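Local coordinates for trafficking protein particle complex subunit 3 (Naegleria fowleri, PDB 6AQ3) that probably acts as the palmitoylated core subunit of the TRAPP complex that tethers transport vesicles, and carries a palmitate chain in a covalent thioester, at residues C[80-85]-C[156-161]; C[119-124]-C[175-180]; C[125-130]-C[141-146]. All blocks are in the same frame, centred on the assembly; numbering follows the deposited sequence.

In the fold
From the N terminus, the chain runs through helices 25-42 and 49-75 to the loop 80-85, which contact 1 later joins to the end of helix 146-157 and the start of strand 160-168. This closes a loop of 70 residues. Within it, strand 116-121 leads into 125-130, and after helix 134-138 the chain returns at 141-146, so contact 3 closes a short loop nested inside both others. Contact 2 closes a loop of 50 residues by pairing strand 116-121 with strand 177-186; it encloses contact 3 and crosses contact 1. Contacts 2 and 3 touch through N124 and S144, whereas contacts 1 and 3 lie on opposite sides of the chain's centre.

Contact 1 of 3, residues C[80-85]-C[156-161]; sequences GACREF and EMVLMR. With PLM (palmitic acid), chain N; EDO (1,2-ethanediol), chain O.
M160 passes its sulfur along the ring edge of F85 and sets its terminal methyl against the 82-85 backbone. The chain runs extended beyond CG (chi2 -179°), and CE of M160 comes to 3.3 Å from the carbonyl oxygen O of C82. The same M160 CE lies 3.7 Å from the carbonyl carbon C of E84. The sulfur SD of M160 stands 4.1 Å from CD1 of F85 and close to the ring plane, 85° off the normal, in an edge-on Met-aromatic contact. F85 offers that edge with CG anti to its backbone N (chi1 174°), and the two side chains run at a slant to each other. The ring of F85 also meets Y117, and its side chain packs on V181 and L183 of strand 177-186.

V158 makes a second, smaller contact. Its CG1 packs 3.9 Å from CB of C82 and lies about as near to SG, while CG2 comes 4.0 Å from the palmitate carbonyl oxygen O2. L159, with positive phi, is the C' residue of a Schellman motif ending helix 146-157; V158 and M160, on either side of it in sequence, both point their CB atoms at the 80-85 loop. C82 is the acylated cysteine: SG is bonded to C1 of palmitic acid at 1.8 Å, a thioester like that of TRAPP subunit 3 (Bet3) relatives. The buried cysteine also touches M72 of helix 49-75. The side chain of E84 leads away from 156-161, and its OE1 accepts a hydrogen bond from O1 of an ethanediol, probably from the crystallisation liquor, at 3.0 Å.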
# COMPACT_ATOMS: atom_id res chain seq x y z
N GLY C 80 5.93 28.64 -8.22
CA GLY C 80 5.69 29.77 -7.34
C GLY C 80 4.52 29.58 -6.41
O GLY C 80 4.33 30.37 -5.48
N ALA C 81 3.76 28.50 -6.61
CA ALA C 81 2.69 28.12 -5.71
C ALA C 81 3.27 27.65 -4.38
O ALA C 81 2.53 27.48 -3.40
CB ALA C 81 1.83 27.03 -6.34
N CYS C 82 4.59 27.43 -4.34
CA CYS C 82 5.29 26.86 -3.20
C CYS C 82 6.39 27.80 -2.73
O CYS C 82 7.41 27.36 -2.22
CB CYS C 82 5.91 25.52 -3.59
SG CYS C 82 4.72 24.26 -4.05
N ARG C 83 6.16 29.11 -2.84
CA ARG C 83 7.19 30.05 -2.46
C ARG C 83 7.25 30.23 -0.95
O ARG C 83 8.34 30.35 -0.38
CB ARG C 83 6.93 31.42 -3.11
CG ARG C 83 8.09 32.39 -2.98
CD ARG C 83 7.72 33.79 -3.43
NE ARG C 83 7.05 34.53 -2.36
CZ ARG C 83 5.73 34.66 -2.25
NH1 ARG C 83 5.22 35.36 -1.25
NH2 ARG C 83 4.92 34.08 -3.14
N GLU C 84 6.10 30.24 -0.29
CA GLU C 84 6.06 30.47 1.14
C GLU C 84 5.52 29.24 1.87
O GLU C 84 4.60 28.57 1.39
CB GLU C 84 5.21 31.70 1.48
CG GLU C 84 5.90 33.02 1.16
CD GLU C 84 6.83 33.46 2.28
OE1 GLU C 84 6.36 33.54 3.44
OE2 GLU C 84 8.03 33.69 2.02
N PHE C 85 6.07 29.02 3.07
CA PHE C 85 5.68 27.90 3.92
C PHE C 85 4.20 27.96 4.26
O PHE C 85 3.53 26.93 4.35
CB PHE C 85 6.52 27.91 5.20
CG PHE C 85 6.09 26.87 6.23
CD1 PHE C 85 6.41 25.53 6.08
CD2 PHE C 85 5.37 27.26 7.34
CE1 PHE C 85 6.02 24.59 7.03
CE2 PHE C 85 4.98 26.34 8.29
CZ PHE C 85 5.31 25.00 8.13
N GLU C 156 10.86 19.23 1.23
CA GLU C 156 12.29 19.40 0.98
C GLU C 156 12.54 19.64 -0.49
O GLU C 156 13.41 20.44 -0.86
CB GLU C 156 13.05 18.17 1.46
CG GLU C 156 14.57 18.31 1.32
CD GLU C 156 15.33 17.09 1.80
OE1 GLU C 156 16.12 16.53 1.02
OE2 GLU C 156 15.13 16.68 2.97
N MET C 157 11.77 18.98 -1.35
CA MET C 157 11.97 19.17 -2.78
C MET C 157 11.60 20.58 -3.24
O MET C 157 12.12 21.05 -4.26
CB MET C 157 11.16 18.12 -3.54
CG MET C 157 11.65 16.69 -3.26
SD MET C 157 13.42 16.49 -3.59
CE MET C 157 14.09 16.54 -1.93
N VAL C 158 10.72 21.28 -2.51
CA VAL C 158 10.47 22.69 -2.79
C VAL C 158 11.24 23.53 -1.77
O VAL C 158 10.77 24.59 -1.33
CB VAL C 158 8.96 23.02 -2.80
CG1 VAL C 158 8.32 22.46 -4.07
CG2 VAL C 158 8.28 22.42 -1.60
N LEU C 159 12.39 23.01 -1.35
CA LEU C 159 13.44 23.78 -0.66
C LEU C 159 13.00 24.29 0.70
O LEU C 159 13.35 25.40 1.11
CB LEU C 159 13.96 24.92 -1.53
CG LEU C 159 14.48 24.51 -2.91
CD1 LEU C 159 15.26 25.65 -3.53
CD2 LEU C 159 15.33 23.24 -2.84
N MET C 160 12.22 23.49 1.41
CA MET C 160 11.84 23.78 2.78
C MET C 160 12.23 22.61 3.65
O MET C 160 11.85 21.47 3.38
CB MET C 160 10.34 24.05 2.90
CG MET C 160 9.85 25.15 2.04
SD MET C 160 8.10 25.33 2.35
CE MET C 160 7.58 26.27 0.92
N ARG C 161 13.05 22.88 4.66
CA ARG C 161 13.34 21.88 5.68
C ARG C 161 12.32 22.04 6.79
O ARG C 161 12.26 23.09 7.44
CB ARG C 161 14.76 22.02 6.23
CG ARG C 161 15.15 20.89 7.20
CD ARG C 161 16.66 20.76 7.32
NE ARG C 161 17.23 21.95 7.95
CZ ARG C 161 17.24 22.20 9.26
NH1 ARG C 161 16.69 21.34 10.11
NH2 ARG C 161 17.78 23.33 9.72
C1 PLM N . 4.22 23.57 -2.45
O2 PLM N . 4.59 24.01 -1.32
C2 PLM N . 3.23 22.29 -2.60
C3 PLM N . 3.00 21.40 -1.37
C4 PLM N . 3.54 19.96 -1.51
C5 PLM N . 2.48 18.84 -1.42
C6 PLM N . 3.03 17.50 -0.85
C7 PLM N . 2.03 16.33 -0.84
C8 PLM N . 1.89 15.62 0.54
C9 PLM N . 1.08 14.30 0.48
CA PLM N . 0.40 13.89 1.82
CB PLM N . -0.35 12.53 1.76
CC PLM N . 0.45 11.34 2.33
CD PLM N . 0.03 9.97 1.76
CE PLM N . 0.36 8.76 2.67
CF PLM N . 0.39 7.41 1.90
CG PLM N . 0.26 6.16 2.79
C1 EDO O . 5.43 31.96 6.23
O1 EDO O . 5.24 31.25 4.99
C2 EDO O . 6.73 31.54 6.91
O2 EDO O . 7.84 31.79 6.03

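Contact 2 of 3, residues C[119-124]-C[175-180]; sequences IVFDEN and DQSEIR
The carbonyl oxygen of F121 is gripped twice, by the backbone N of S177 at 2.8 Å and by a water that donates to it at 3.3 Å. The amide comes in nearly on the line of the carbonyl (C=O...N 165°). The same water is hydrogen-bonded to S177 OG, and a second water joins that hydroxyl to N124 ND2. F121 and S177 form an antiparallel hydrogen-bonded pair, as do I119 and I179, where I119 N meets I179 O at 2.7 Å; V120 and E178 between them are a non-hydrogen-bonded pair. Strands 116-121 and 177-186 are thereby joined as the two inner strands of the antiparallel sheet.

On the face carrying F121 and I179, CB of S177 sits over the ring centre of F121, 3.5 Å from its centroid, in a CH-pi contact. The phenyl lies over the partner strand because CG is set between the backbone N and the carbonyl carbon (chi1 47°). I179 CD1 touches the ring at its edge, 3.9 Å from CE1. On the opposite face, V120 CG1 packs against CB of E178, whose carboxylate turns to S118 OG, and the amide NE2 of Q176 comes to 3.2 Å from V120 CG1, the two side chains meeting at an angle.

Two waters hold the buried hydroxyl of S177, one tying it back to the F121 carbonyl and the other carrying it on to N124, which would fix its rotation while CB stays on the F121 ring.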
# COMPACT_ATOMS: atom_id res chain seq x y z
N ILE C 119 -2.50 20.24 10.89
CA ILE C 119 -3.47 19.68 9.95
C ILE C 119 -4.34 18.73 10.76
O ILE C 119 -3.86 17.72 11.28
CB ILE C 119 -2.77 18.95 8.78
CG1 ILE C 119 -1.91 19.91 7.95
CG2 ILE C 119 -3.79 18.30 7.87
CD1 ILE C 119 -1.09 19.22 6.85
N VAL C 120 -5.63 19.06 10.88
CA VAL C 120 -6.55 18.26 11.69
C VAL C 120 -7.58 17.60 10.78
O VAL C 120 -8.05 18.20 9.81
CB VAL C 120 -7.25 19.11 12.77
CG1 VAL C 120 -6.23 19.59 13.81
CG2 VAL C 120 -7.97 20.28 12.15
N PHE C 121 -7.93 16.35 11.11
CA PHE C 121 -8.91 15.60 10.35
C PHE C 121 -9.53 14.52 11.24
O PHE C 121 -8.86 14.00 12.14
CB PHE C 121 -8.31 14.97 9.08
CG PHE C 121 -7.00 14.26 9.28
CD1 PHE C 121 -5.82 14.97 9.49
CD2 PHE C 121 -6.94 12.88 9.21
CE1 PHE C 121 -4.62 14.31 9.63
CE2 PHE C 121 -5.74 12.20 9.36
CZ PHE C 121 -4.58 12.91 9.57
N ASP C 122 -10.81 14.24 11.03
CA ASP C 122 -11.52 13.27 11.86
C ASP C 122 -11.57 11.85 11.28
O ASP C 122 -11.86 10.91 12.03
CB ASP C 122 -12.93 13.77 12.23
CG ASP C 122 -13.84 13.99 11.03
OD1 ASP C 122 -13.37 13.90 9.88
OD2 ASP C 122 -15.05 14.28 11.28
N GLU C 123 -11.33 11.65 9.98
CA GLU C 123 -11.39 10.32 9.38
C GLU C 123 -10.10 10.00 8.65
O GLU C 123 -9.45 10.88 8.09
CB GLU C 123 -12.57 10.19 8.40
N ASN C 124 -9.72 8.72 8.65
CA ASN C 124 -8.50 8.28 8.00
C ASN C 124 -8.63 6.85 7.50
O ASN C 124 -8.61 5.90 8.30
CB ASN C 124 -7.30 8.39 8.96
CG ASN C 124 -5.98 8.00 8.29
OD1 ASN C 124 -5.95 7.54 7.15
ND2 ASN C 124 -4.89 8.15 9.02
N ASP C 175 -9.78 12.78 20.07
CA ASP C 175 -11.04 13.10 19.39
C ASP C 175 -10.86 13.31 17.89
O ASP C 175 -11.86 13.30 17.15
CB ASP C 175 -11.71 14.29 20.08
CG ASP C 175 -10.82 15.49 20.16
OD1 ASP C 175 -9.58 15.31 20.19
OD2 ASP C 175 -11.35 16.61 20.29
N GLN C 176 -9.64 13.57 17.43
CA GLN C 176 -9.35 13.74 16.01
C GLN C 176 -7.87 13.48 15.77
O GLN C 176 -7.08 13.35 16.71
CB GLN C 176 -9.74 15.15 15.55
CG GLN C 176 -8.88 16.22 16.19
CD GLN C 176 -9.30 17.62 15.79
OE1 GLN C 176 -10.42 17.84 15.35
NE2 GLN C 176 -8.40 18.59 15.97
N SER C 177 -7.50 13.46 14.50
CA SER C 177 -6.09 13.42 14.11
C SER C 177 -5.58 14.84 13.98
O SER C 177 -6.29 15.72 13.48
CB SER C 177 -5.87 12.67 12.80
OG SER C 177 -6.15 11.30 12.96
N GLU C 178 -4.36 15.05 14.44
CA GLU C 178 -3.69 16.34 14.30
C GLU C 178 -2.24 16.08 13.96
O GLU C 178 -1.56 15.34 14.67
CB GLU C 178 -3.80 17.17 15.58
CG GLU C 178 -2.93 18.45 15.52
CD GLU C 178 -3.06 19.33 16.76
OE1 GLU C 178 -3.83 18.98 17.68
OE2 GLU C 178 -2.38 20.38 16.80
N ILE C 179 -1.77 16.71 12.89
CA ILE C 179 -0.38 16.64 12.46
C ILE C 179 0.20 18.05 12.48
O ILE C 179 -0.40 18.98 11.92
CB ILE C 179 -0.27 16.01 11.06
CG1 ILE C 179 -0.67 14.53 11.13
CG2 ILE C 179 1.15 16.16 10.53
CD1 ILE C 179 -0.76 13.84 9.77
N ARG C 180 1.35 18.22 13.12
CA ARG C 180 2.01 19.50 13.27
C ARG C 180 3.09 19.64 12.20
O ARG C 180 3.86 18.70 11.98
CB ARG C 180 2.66 19.63 14.65
CG ARG C 180 3.13 21.04 15.02
CD ARG C 180 1.92 21.93 15.15
NE ARG C 180 2.23 23.22 15.76
CZ ARG C 180 1.35 24.21 15.86
NH1 ARG C 180 0.12 24.07 15.41
NH2 ARG C 180 1.72 25.35 16.43
O HOH W 1 -8.72 10.73 12.05
O HOH W 2 -4.63 9.56 11.66

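Contact 3 of 3, residues C[125-130]-C[141-146]; sequences PLNDFV and LYYSNI. With EDO (1,2-ethanediol), chain H.
The ring of Y143 takes V130 CG1 over one face, 4.2 Å from the ring centroid and displaced toward the rim, in a CH-pi contact. At its edge, in plane, lies a water that accepts from Y143 OH at 2.6 Å and donates to L126 O at 2.6 Å, bridging the two segments. L126 O also approaches CE2 directly, at 3.4 Å and obliquely to the ring. The amide of N127 runs antiparallel alongside the tyrosine, the planes 68° apart, with OD1 3.7 Å from CD2 of Y143. V130 CG2 lies 3.8 Å from the phenol OH. Y143 reaches these partners because its CG lies trans to the main-chain N (chi1 -173°).

L126 also meets S144, its CD1 resting 3.8 Å from OG, a hydroxyl that is weakly bonded to N124 ND2. The loop 125-130 is folded by a type II turn from N127 to V130, and 141-146 by a type I turn from Y142 to N145. They precede and follow helix 134-138 in the chain. L126 packs on Y35 and Y143 on V39 of helix 25-42, L141 on helix 49-75, and S144 on Y166 of strand 160-168, while I146 begins helix 146-157 and touches palmitate.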
# COMPACT_ATOMS: atom_id res chain seq x y z
N PRO C 125 -8.68 6.64 6.18
CA PRO C 125 -8.89 5.27 5.66
C PRO C 125 -7.82 4.28 6.06
O PRO C 125 -8.12 3.08 6.14
CB PRO C 125 -8.92 5.47 4.14
CG PRO C 125 -8.14 6.72 3.90
CD PRO C 125 -8.49 7.61 5.09
N LEU C 126 -6.59 4.72 6.35
CA LEU C 126 -5.59 3.76 6.82
C LEU C 126 -5.98 3.16 8.15
O LEU C 126 -5.53 2.06 8.49
CB LEU C 126 -4.22 4.42 6.95
CG LEU C 126 -3.63 5.17 5.76
CD1 LEU C 126 -2.24 5.63 6.18
CD2 LEU C 126 -3.62 4.33 4.47
N ASN C 127 -6.79 3.87 8.94
CA ASN C 127 -7.19 3.42 10.27
C ASN C 127 -8.33 2.41 10.28
O ASN C 127 -8.66 1.89 11.35
CB ASN C 127 -7.59 4.61 11.14
CG ASN C 127 -6.41 5.38 11.66
OD1 ASN C 127 -5.26 5.01 11.41
ND2 ASN C 127 -6.67 6.46 12.39
N ASP C 128 -8.98 2.16 9.14
CA ASP C 128 -10.19 1.34 9.09
C ASP C 128 -9.99 -0.05 9.67
O ASP C 128 -9.05 -0.77 9.31
CB ASP C 128 -10.68 1.24 7.64
CG ASP C 128 -11.32 2.53 7.16
OD1 ASP C 128 -11.35 3.51 7.95
OD2 ASP C 128 -11.77 2.57 6.00
N PHE C 129 -10.87 -0.43 10.59
CA PHE C 129 -10.91 -1.76 11.20
C PHE C 129 -9.65 -2.05 12.02
O PHE C 129 -9.36 -3.21 12.35
CB PHE C 129 -11.11 -2.83 10.13
CG PHE C 129 -12.38 -2.66 9.33
CD1 PHE C 129 -13.54 -2.18 9.91
CD2 PHE C 129 -12.39 -2.94 7.97
CE1 PHE C 129 -14.70 -2.01 9.17
CE2 PHE C 129 -13.55 -2.77 7.21
CZ PHE C 129 -14.71 -2.30 7.82
N VAL C 130 -8.89 -1.02 12.38
CA VAL C 130 -7.66 -1.16 13.16
C VAL C 130 -8.00 -0.90 14.62
O VAL C 130 -8.75 0.02 14.94
CB VAL C 130 -6.56 -0.20 12.67
CG1 VAL C 130 -5.33 -0.27 13.58
CG2 VAL C 130 -6.19 -0.49 11.24
N LEU C 141 2.09 4.37 19.72
CA LEU C 141 2.32 4.16 18.30
C LEU C 141 1.55 5.19 17.49
O LEU C 141 0.38 5.47 17.77
CB LEU C 141 1.85 2.75 17.90
CG LEU C 141 1.73 2.44 16.41
CD1 LEU C 141 3.11 2.24 15.82
CD2 LEU C 141 0.82 1.21 16.21
N TYR C 142 2.20 5.76 16.49
CA TYR C 142 1.49 6.61 15.54
C TYR C 142 1.34 5.80 14.26
O TYR C 142 2.16 5.86 13.33
CB TYR C 142 2.22 7.93 15.32
CG TYR C 142 2.00 8.89 16.46
CD1 TYR C 142 0.71 9.30 16.82
CD2 TYR C 142 3.09 9.43 17.17
CE1 TYR C 142 0.49 10.20 17.87
CE2 TYR C 142 2.89 10.34 18.23
CZ TYR C 142 1.58 10.72 18.57
OH TYR C 142 1.36 11.60 19.59
N TYR C 143 0.23 5.06 14.21
CA TYR C 143 -0.04 4.08 13.16
C TYR C 143 0.20 4.65 11.76
O TYR C 143 0.73 3.95 10.89
CB TYR C 143 -1.48 3.59 13.29
CG TYR C 143 -1.82 2.45 12.37
CD1 TYR C 143 -1.55 1.13 12.72
CD2 TYR C 143 -2.38 2.70 11.13
CE1 TYR C 143 -1.87 0.07 11.86
CE2 TYR C 143 -2.68 1.68 10.28
CZ TYR C 143 -2.43 0.37 10.64
OH TYR C 143 -2.73 -0.62 9.76
N SER C 144 -0.19 5.90 11.52
CA SER C 144 -0.10 6.54 10.21
C SER C 144 1.11 7.46 10.06
O SER C 144 1.08 8.37 9.22
CB SER C 144 -1.35 7.36 9.93
OG SER C 144 -2.48 6.53 9.87
N ASN C 145 2.20 7.20 10.79
CA ASN C 145 3.32 8.13 10.80
C ASN C 145 3.96 8.31 9.43
O ASN C 145 4.60 9.34 9.19
CB ASN C 145 4.39 7.68 11.80
CG ASN C 145 5.00 8.86 12.55
OD1 ASN C 145 4.34 9.88 12.74
ND2 ASN C 145 6.25 8.71 13.01
N ILE C 146 3.75 7.35 8.52
CA ILE C 146 4.25 7.48 7.16
C ILE C 146 3.80 8.80 6.53
O ILE C 146 4.48 9.33 5.64
CB ILE C 146 3.80 6.27 6.33
CG1 ILE C 146 4.61 6.18 5.04
CG2 ILE C 146 2.32 6.39 5.98
CD1 ILE C 146 4.56 4.80 4.41
C1 EDO H . -6.57 -2.62 8.43
O1 EDO H . -5.64 -3.60 7.96
C2 EDO H . -6.79 -1.55 7.37
O2 EDO H . -8.00 -1.84 6.65
O HOH W 3 -3.71 0.45 7.60